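Local atomic coordinates of CRISPR-associated protein CasA/Cse1 (Thermus thermophilus, PDB entry 4AN8), a protein that serves as a subunit of the Cascade ribonucleoprotein complex and probably helps select foreign DNA for CRISPR-based adaptive immunity against viruses and plasmids. Residues A[75-80]-A[326-331]; A[80-85]-A[335-340]; A[84-89]-A[201-206]. One frame throughout, in Å; residues are numbered along the deposited sequence.

All three contacts use helix 74-83 or the loop that follows it, and their centres lie about 8 to 11 Å apart, on the same side of the chain's centre. Contact 1 packs the helix on helix 320-333, contact 2 ties its C-terminal end to the loop 335-340 just beyond that partner, and contact 3 sets the next loop on helix 199-206. Along the chain, contacts 1 and 2 cross, while contact 3 is nested inside the loop closed by contact 1. W81 touches L328 of contact 1 and L204 of contact 3, and L204 also meets V77 and W80, so helices from three distant parts of the sequence form one packed cluster near the periphery of the protein.

Contact 1: residues A[75-80]-A[326-331]; sequences EDVLDW and ENLQGE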
# COMPACT_ATOMS: atom_id res chain seq x y z
N GLU A 75 20.03 -9.61 12.49
CA GLU A 75 20.45 -9.66 13.90
C GLU A 75 20.41 -8.29 14.58
O GLU A 75 19.98 -8.16 15.74
CB GLU A 75 21.85 -10.27 14.03
CG GLU A 75 21.91 -11.79 13.85
CD GLU A 75 21.70 -12.26 12.41
OE1 GLU A 75 21.88 -11.45 11.47
OE2 GLU A 75 21.35 -13.44 12.22
N ASP A 76 20.85 -7.25 13.87
CA ASP A 76 20.79 -5.89 14.38
C ASP A 76 19.36 -5.48 14.72
O ASP A 76 19.13 -4.82 15.73
CB ASP A 76 21.39 -4.90 13.38
CG ASP A 76 22.84 -5.20 13.08
OD1 ASP A 76 23.48 -5.86 13.92
OD2 ASP A 76 23.33 -4.81 12.01
N VAL A 77 18.41 -5.85 13.88
CA VAL A 77 17.02 -5.45 14.10
C VAL A 77 16.53 -6.12 15.37
O VAL A 77 15.82 -5.52 16.17
CB VAL A 77 16.12 -5.82 12.89
CG1 VAL A 77 14.68 -5.51 13.19
CG2 VAL A 77 16.56 -5.05 11.64
N LEU A 78 16.93 -7.38 15.54
CA LEU A 78 16.60 -8.18 16.71
C LEU A 78 17.14 -7.56 18.00
O LEU A 78 16.42 -7.43 19.00
CB LEU A 78 17.18 -9.59 16.55
CG LEU A 78 16.27 -10.63 15.93
CD1 LEU A 78 17.04 -11.91 15.62
CD2 LEU A 78 15.11 -10.91 16.88
N ASP A 79 18.41 -7.19 17.97
CA ASP A 79 18.99 -6.42 19.06
C ASP A 79 18.07 -5.25 19.43
O ASP A 79 17.66 -5.13 20.58
CB ASP A 79 20.37 -5.86 18.67
CG ASP A 79 21.48 -6.86 18.89
OD1 ASP A 79 21.50 -7.51 19.96
OD2 ASP A 79 22.35 -7.00 18.00
N TRP A 80 17.76 -4.39 18.47
CA TRP A 80 16.98 -3.20 18.78
C TRP A 80 15.62 -3.59 19.32
O TRP A 80 15.05 -2.89 20.14
CB TRP A 80 16.83 -2.29 17.55
CG TRP A 80 18.15 -1.93 17.00
CD1 TRP A 80 19.33 -1.86 17.68
CD2 TRP A 80 18.44 -1.59 15.63
NE1 TRP A 80 20.35 -1.50 16.82
CE2 TRP A 80 19.83 -1.33 15.56
CE3 TRP A 80 17.67 -1.49 14.47
CZ2 TRP A 80 20.46 -0.98 14.37
CZ3 TRP A 80 18.30 -1.13 13.29
CH2 TRP A 80 19.68 -0.88 13.25
N GLU A 326 8.55 -11.78 8.16
CA GLU A 326 8.38 -13.22 8.35
C GLU A 326 9.61 -13.82 9.03
O GLU A 326 9.49 -14.52 10.04
CB GLU A 326 8.10 -13.90 7.01
CG GLU A 326 7.30 -15.18 7.10
CD GLU A 326 8.16 -16.44 7.08
OE1 GLU A 326 9.41 -16.32 7.04
OE2 GLU A 326 7.59 -17.54 7.10
N ASN A 327 10.80 -13.54 8.50
CA ASN A 327 12.04 -14.02 9.09
C ASN A 327 12.21 -13.54 10.54
O ASN A 327 12.46 -14.33 11.46
CB ASN A 327 13.22 -13.61 8.22
CG ASN A 327 14.55 -14.10 8.75
OD1 ASN A 327 15.42 -13.30 9.09
ND2 ASN A 327 14.72 -15.43 8.82
N LEU A 328 12.06 -12.24 10.75
CA LEU A 328 12.08 -11.71 12.10
C LEU A 328 11.09 -12.44 13.02
O LEU A 328 11.38 -12.71 14.18
CB LEU A 328 11.78 -10.21 12.10
CG LEU A 328 12.44 -9.43 13.23
CD1 LEU A 328 13.97 -9.54 13.13
CD2 LEU A 328 12.00 -7.95 13.21
N GLN A 329 9.91 -12.75 12.50
CA GLN A 329 8.90 -13.36 13.36
C GLN A 329 9.35 -14.75 13.83
O GLN A 329 9.09 -15.15 14.96
CB GLN A 329 7.54 -13.43 12.67
CG GLN A 329 6.45 -14.02 13.56
CD GLN A 329 5.06 -13.85 12.96
OE1 GLN A 329 4.18 -13.30 13.61
NE2 GLN A 329 4.87 -14.29 11.73
N GLY A 330 10.03 -15.47 12.94
CA GLY A 330 10.61 -16.76 13.29
C GLY A 330 11.67 -16.65 14.37
O GLY A 330 11.65 -17.39 15.35
N GLU A 331 12.60 -15.71 14.20
CA GLU A 331 13.68 -15.49 15.16
C GLU A 331 13.16 -15.02 16.54
O GLU A 331 13.76 -15.33 17.57
CB GLU A 331 14.72 -14.53 14.60
CG GLU A 331 15.36 -15.00 13.30
CD GLU A 331 16.28 -16.21 13.48
OE1 GLU A 331 17.25 -16.10 14.27
OE2 GLU A 331 16.04 -17.27 12.85
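L328 reaches across from helix 320-333 and puts its two methyls against neighbouring residues of helix 74-83. Its CD2 meets V77 CG1 at 3.6 Å, the two side chains crossing at a slant. V77 holds CG1 anti to the backbone N (chi1 175°), and this places that branch, not CG2, against L328 CD2. The other methyl, L328 CD1, lies 3.8 Å from L78 CG, and here the leucines run alongside each other in opposite directions. One turn past L328, E331 brings its CB to 3.6 Å from L78 CD1; the E331 chain crosses L78 at roughly a right angle and touches it through its aliphatic root. No hydrogen bond joins the two segments, so this is purely apolar helix-helix packing: the axes approach to 10.7 Å and cross at -58°, with L78 and L328 at the crossing. Beyond E331 CB the glutamate bends at chi2, and its OE1 stands 5.3 Å from E75 OE2, a pair of like charges that probably repel mildly at the margin of the buried patch. On the far face of helix 320-333, Q329 NE2 is hydrogen-bonded to L365 O. Around the touching residues themselves, V77 also meets H324 and L204, L328 leans on W81 and L205, and L78 packs on L332.

Contact 2: residues A[80-85]-A[335-340]; sequences WWRKGG and EGLEGR
R82 and E335 form the one salt bridge of this surface contact: R82 NH1 donates to E335 OE1 at 3.0 Å. The oxygen lies at the guanidinium edge, close to its plane, and is met on its syn side but tilted 26° out of the carboxylate plane. The N-H...O angle of 132° makes the bond bent, and the two flat groups are turned 38° apart. R82 also has a second, stronger polar partner, since its NH2 is salt-bridged to D79 one turn back, which should help hold the guanidinium in position. A bend at chi3 of R82 turns the group towards both acids. The remaining carboxylate oxygen, E335 OE2, lies beside the arginine's methylene chain, 3.2 Å from R82 CD.

The apolar part centres on L337. Its CD1 touches R82 CG at 3.7 Å, the side chains crossing nearly at right angles, and approaches W81 CD1 obliquely at 4.3 Å. W81 continues inward against L204 and L205 of helix 199-206, and also touches L332.

Among backbone bonds, G85 N reaches W80 O (3.1 Å) and G84 N reaches W81 O (3.2 Å). With G84 at positive phi, they close helix 74-83 in a Schellman motif.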
# COMPACT_ATOMS: atom_id res chain seq x y z
N TRP A 80 17.76 -4.39 18.47
CA TRP A 80 16.98 -3.20 18.78
C TRP A 80 15.62 -3.59 19.32
O TRP A 80 15.05 -2.89 20.14
CB TRP A 80 16.83 -2.29 17.55
CG TRP A 80 18.15 -1.93 17.00
CD1 TRP A 80 19.33 -1.86 17.68
CD2 TRP A 80 18.44 -1.59 15.63
NE1 TRP A 80 20.35 -1.50 16.82
CE2 TRP A 80 19.83 -1.33 15.56
CE3 TRP A 80 17.67 -1.49 14.47
CZ2 TRP A 80 20.46 -0.98 14.37
CZ3 TRP A 80 18.30 -1.13 13.29
CH2 TRP A 80 19.68 -0.88 13.25
N TRP A 81 15.10 -4.71 18.84
CA TRP A 81 13.84 -5.22 19.35
C TRP A 81 14.00 -5.57 20.82
O TRP A 81 13.19 -5.19 21.65
CB TRP A 81 13.39 -6.45 18.56
CG TRP A 81 12.02 -6.89 18.91
CD1 TRP A 81 11.60 -7.36 20.12
CD2 TRP A 81 10.87 -6.89 18.05
NE1 TRP A 81 10.26 -7.65 20.07
CE2 TRP A 81 9.78 -7.37 18.81
CE3 TRP A 81 10.65 -6.53 16.71
CZ2 TRP A 81 8.48 -7.52 18.27
CZ3 TRP A 81 9.35 -6.66 16.19
CH2 TRP A 81 8.29 -7.15 16.97
N ARG A 82 15.04 -6.34 21.13
CA ARG A 82 15.32 -6.74 22.51
C ARG A 82 15.49 -5.53 23.44
O ARG A 82 14.90 -5.49 24.52
CB ARG A 82 16.55 -7.66 22.59
CG ARG A 82 16.23 -9.14 22.41
CD ARG A 82 17.43 -10.04 22.72
NE ARG A 82 18.60 -9.59 21.98
CZ ARG A 82 18.95 -10.04 20.78
NH1 ARG A 82 18.24 -10.98 20.17
NH2 ARG A 82 20.03 -9.55 20.19
N LYS A 83 16.28 -4.56 23.01
CA LYS A 83 16.56 -3.38 23.83
C LYS A 83 15.38 -2.44 23.97
O LYS A 83 15.36 -1.58 24.85
CB LYS A 83 17.79 -2.63 23.31
CG LYS A 83 19.03 -2.91 24.12
CD LYS A 83 20.29 -2.56 23.35
CE LYS A 83 20.65 -3.66 22.37
NZ LYS A 83 21.67 -3.20 21.38
N GLY A 84 14.37 -2.61 23.11
CA GLY A 84 13.21 -1.75 23.19
C GLY A 84 13.42 -0.37 22.59
O GLY A 84 12.69 0.57 22.91
N GLY A 85 14.38 -0.23 21.68
CA GLY A 85 14.59 1.07 21.06
C GLY A 85 15.73 1.07 20.07
O GLY A 85 16.54 0.14 20.09
N GLU A 335 13.06 -17.39 20.54
CA GLU A 335 13.56 -16.68 21.70
C GLU A 335 12.44 -16.52 22.72
O GLU A 335 12.64 -15.96 23.79
CB GLU A 335 14.07 -15.30 21.29
CG GLU A 335 15.49 -15.01 21.70
CD GLU A 335 15.88 -13.57 21.43
OE1 GLU A 335 16.31 -13.26 20.30
OE2 GLU A 335 15.75 -12.73 22.36
N GLY A 336 11.26 -17.03 22.37
CA GLY A 336 10.10 -16.91 23.22
C GLY A 336 9.61 -15.48 23.34
O GLY A 336 8.75 -15.18 24.17
N LEU A 337 10.16 -14.59 22.52
CA LEU A 337 9.76 -13.18 22.51
C LEU A 337 8.52 -12.95 21.65
O LEU A 337 8.27 -11.82 21.21
CB LEU A 337 10.90 -12.30 21.98
CG LEU A 337 12.13 -12.00 22.83
CD1 LEU A 337 13.00 -10.92 22.17
CD2 LEU A 337 11.73 -11.58 24.25
N GLU A 338 7.76 -14.01 21.39
CA GLU A 338 6.61 -13.94 20.49
C GLU A 338 5.73 -12.71 20.73
O GLU A 338 5.27 -12.47 21.85
CB GLU A 338 5.77 -15.22 20.58
CG GLU A 338 6.48 -16.47 20.09
CD GLU A 338 6.91 -17.39 21.22
OE1 GLU A 338 6.54 -17.12 22.38
OE2 GLU A 338 7.61 -18.38 20.94
N GLY A 339 5.50 -11.94 19.67
CA GLY A 339 4.60 -10.81 19.71
C GLY A 339 3.47 -10.92 18.70
O GLY A 339 3.44 -11.85 17.88
N ARG A 340 2.54 -9.97 18.76
CA ARG A 340 1.40 -9.94 17.85
C ARG A 340 1.70 -9.13 16.57
O ARG A 340 1.82 -7.91 16.60
CB ARG A 340 0.16 -9.42 18.58
CG ARG A 340 0.02 -10.03 19.97
CD ARG A 340 -1.33 -9.78 20.60
NE ARG A 340 -1.45 -10.48 21.88
CZ ARG A 340 -2.57 -10.59 22.58
NH1 ARG A 340 -3.69 -10.03 22.14
NH2 ARG A 340 -2.58 -11.26 23.73

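Contact 3: residues A[84-89]-A[201-206]; sequences GGFPQD and ETLLLN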
# COMPACT_ATOMS: atom_id res chain seq x y z
N GLY A 84 14.37 -2.61 23.11
CA GLY A 84 13.21 -1.75 23.19
C GLY A 84 13.42 -0.37 22.59
O GLY A 84 12.69 0.57 22.91
N GLY A 85 14.38 -0.23 21.68
CA GLY A 85 14.59 1.07 21.06
C GLY A 85 15.73 1.07 20.07
O GLY A 85 16.54 0.14 20.09
N PHE A 86 15.77 2.08 19.20
CA PHE A 86 16.87 2.30 18.27
C PHE A 86 18.04 2.97 18.98
O PHE A 86 17.84 3.66 19.98
CB PHE A 86 16.47 3.26 17.13
CG PHE A 86 15.34 2.78 16.29
CD1 PHE A 86 15.49 1.67 15.47
CD2 PHE A 86 14.12 3.45 16.30
CE1 PHE A 86 14.45 1.23 14.70
CE2 PHE A 86 13.08 3.00 15.52
CZ PHE A 86 13.24 1.90 14.73
N PRO A 87 19.26 2.80 18.44
CA PRO A 87 20.39 3.63 18.86
C PRO A 87 20.03 5.10 18.72
O PRO A 87 19.62 5.53 17.63
CB PRO A 87 21.48 3.26 17.84
CG PRO A 87 21.18 1.86 17.49
CD PRO A 87 19.67 1.76 17.48
N GLN A 88 20.16 5.85 19.81
CA GLN A 88 19.67 7.22 19.87
C GLN A 88 20.64 8.25 19.30
O GLN A 88 20.22 9.20 18.65
CB GLN A 88 19.35 7.59 21.31
CG GLN A 88 18.52 6.56 22.00
CD GLN A 88 17.06 6.92 22.01
OE1 GLN A 88 16.66 7.93 22.60
NE2 GLN A 88 16.23 6.09 21.37
N ASP A 89 21.92 8.06 19.58
CA ASP A 89 22.93 9.03 19.19
C ASP A 89 23.09 9.14 17.68
O ASP A 89 23.09 10.25 17.15
CB ASP A 89 24.28 8.73 19.86
CG ASP A 89 24.44 9.46 21.19
OD1 ASP A 89 23.51 10.18 21.63
OD2 ASP A 89 25.52 9.31 21.81
N GLU A 201 7.95 -1.57 16.88
CA GLU A 201 7.91 -2.89 16.26
C GLU A 201 7.64 -2.77 14.77
O GLU A 201 8.29 -3.44 13.94
CB GLU A 201 6.87 -3.79 16.93
CG GLU A 201 7.19 -4.10 18.39
CD GLU A 201 6.17 -5.03 19.08
OE1 GLU A 201 5.13 -5.39 18.51
OE2 GLU A 201 6.43 -5.39 20.24
N THR A 202 6.69 -1.90 14.43
CA THR A 202 6.30 -1.74 13.04
C THR A 202 7.49 -1.26 12.20
O THR A 202 7.83 -1.90 11.21
CB THR A 202 5.08 -0.81 12.90
OG1 THR A 202 3.96 -1.44 13.53
CG2 THR A 202 4.76 -0.57 11.41
N LEU A 203 8.14 -0.18 12.62
CA LEU A 203 9.37 0.23 11.94
C LEU A 203 10.38 -0.92 11.83
O LEU A 203 10.93 -1.16 10.76
CB LEU A 203 10.01 1.45 12.64
CG LEU A 203 9.16 2.71 12.51
CD1 LEU A 203 9.78 3.89 13.23
CD2 LEU A 203 8.86 3.08 11.03
N LEU A 204 10.63 -1.64 12.92
CA LEU A 204 11.56 -2.78 12.88
C LEU A 204 11.17 -3.88 11.87
O LEU A 204 12.03 -4.47 11.20
CB LEU A 204 11.74 -3.39 14.27
CG LEU A 204 12.49 -2.53 15.31
CD1 LEU A 204 12.37 -3.12 16.72
CD2 LEU A 204 13.96 -2.35 14.91
N LEU A 205 9.86 -4.17 11.78
CA LEU A 205 9.34 -5.16 10.87
C LEU A 205 9.47 -4.74 9.41
O LEU A 205 9.35 -5.57 8.51
CB LEU A 205 7.88 -5.49 11.21
CG LEU A 205 7.64 -6.22 12.53
CD1 LEU A 205 6.22 -6.04 13.02
CD2 LEU A 205 8.01 -7.69 12.41
N ASN A 206 9.73 -3.45 9.16
CA ASN A 206 9.88 -2.95 7.80
C ASN A 206 11.31 -2.52 7.48
O ASN A 206 11.58 -2.06 6.37
CB ASN A 206 8.92 -1.77 7.53
CG ASN A 206 7.48 -2.22 7.39
OD1 ASN A 206 7.02 -2.50 6.29
ND2 ASN A 206 6.77 -2.32 8.52
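F86 carries the contact alone from its side, pushing its ring against L203 and L204 of helix 199-206. It belongs to the loop that joins helices 74-83 and 88-98, and it is buried there. The tight part is the ring's far end. F86 CE1 comes to 3.6 Å from L204 CD2, which approaches at an oblique angle to the ring while the two side chains slide past each other in opposite directions. On L203 the meeting is edge-on: L203 CB lies near the ring plane, 3.9 Å from F86 CZ, and its methyl CD1 stands a little further off, 4.1 Å from F86 CE2. With chi1 at -61°, F86 CG sits beside its backbone N, which carries the ring towards the helix. L64 and L68 pack on the phenyl ring too, as does L207, which follows N206.

The other side is looser. P87 turns to W80 instead of helix 199-206, and D89 is exposed at the start of the next helix. There the loop is held by Q88, whose NE2 donates to F86 O at 3.2 Å in a nearly straight bond. Near the C-terminal end of the segment 201-206, by contrast, N206 is buried and its amide folds back: N206 ND2 reaches T202 O at 2.9 Å, approaching from above the carbonyl plane, and also bonds to P194 O.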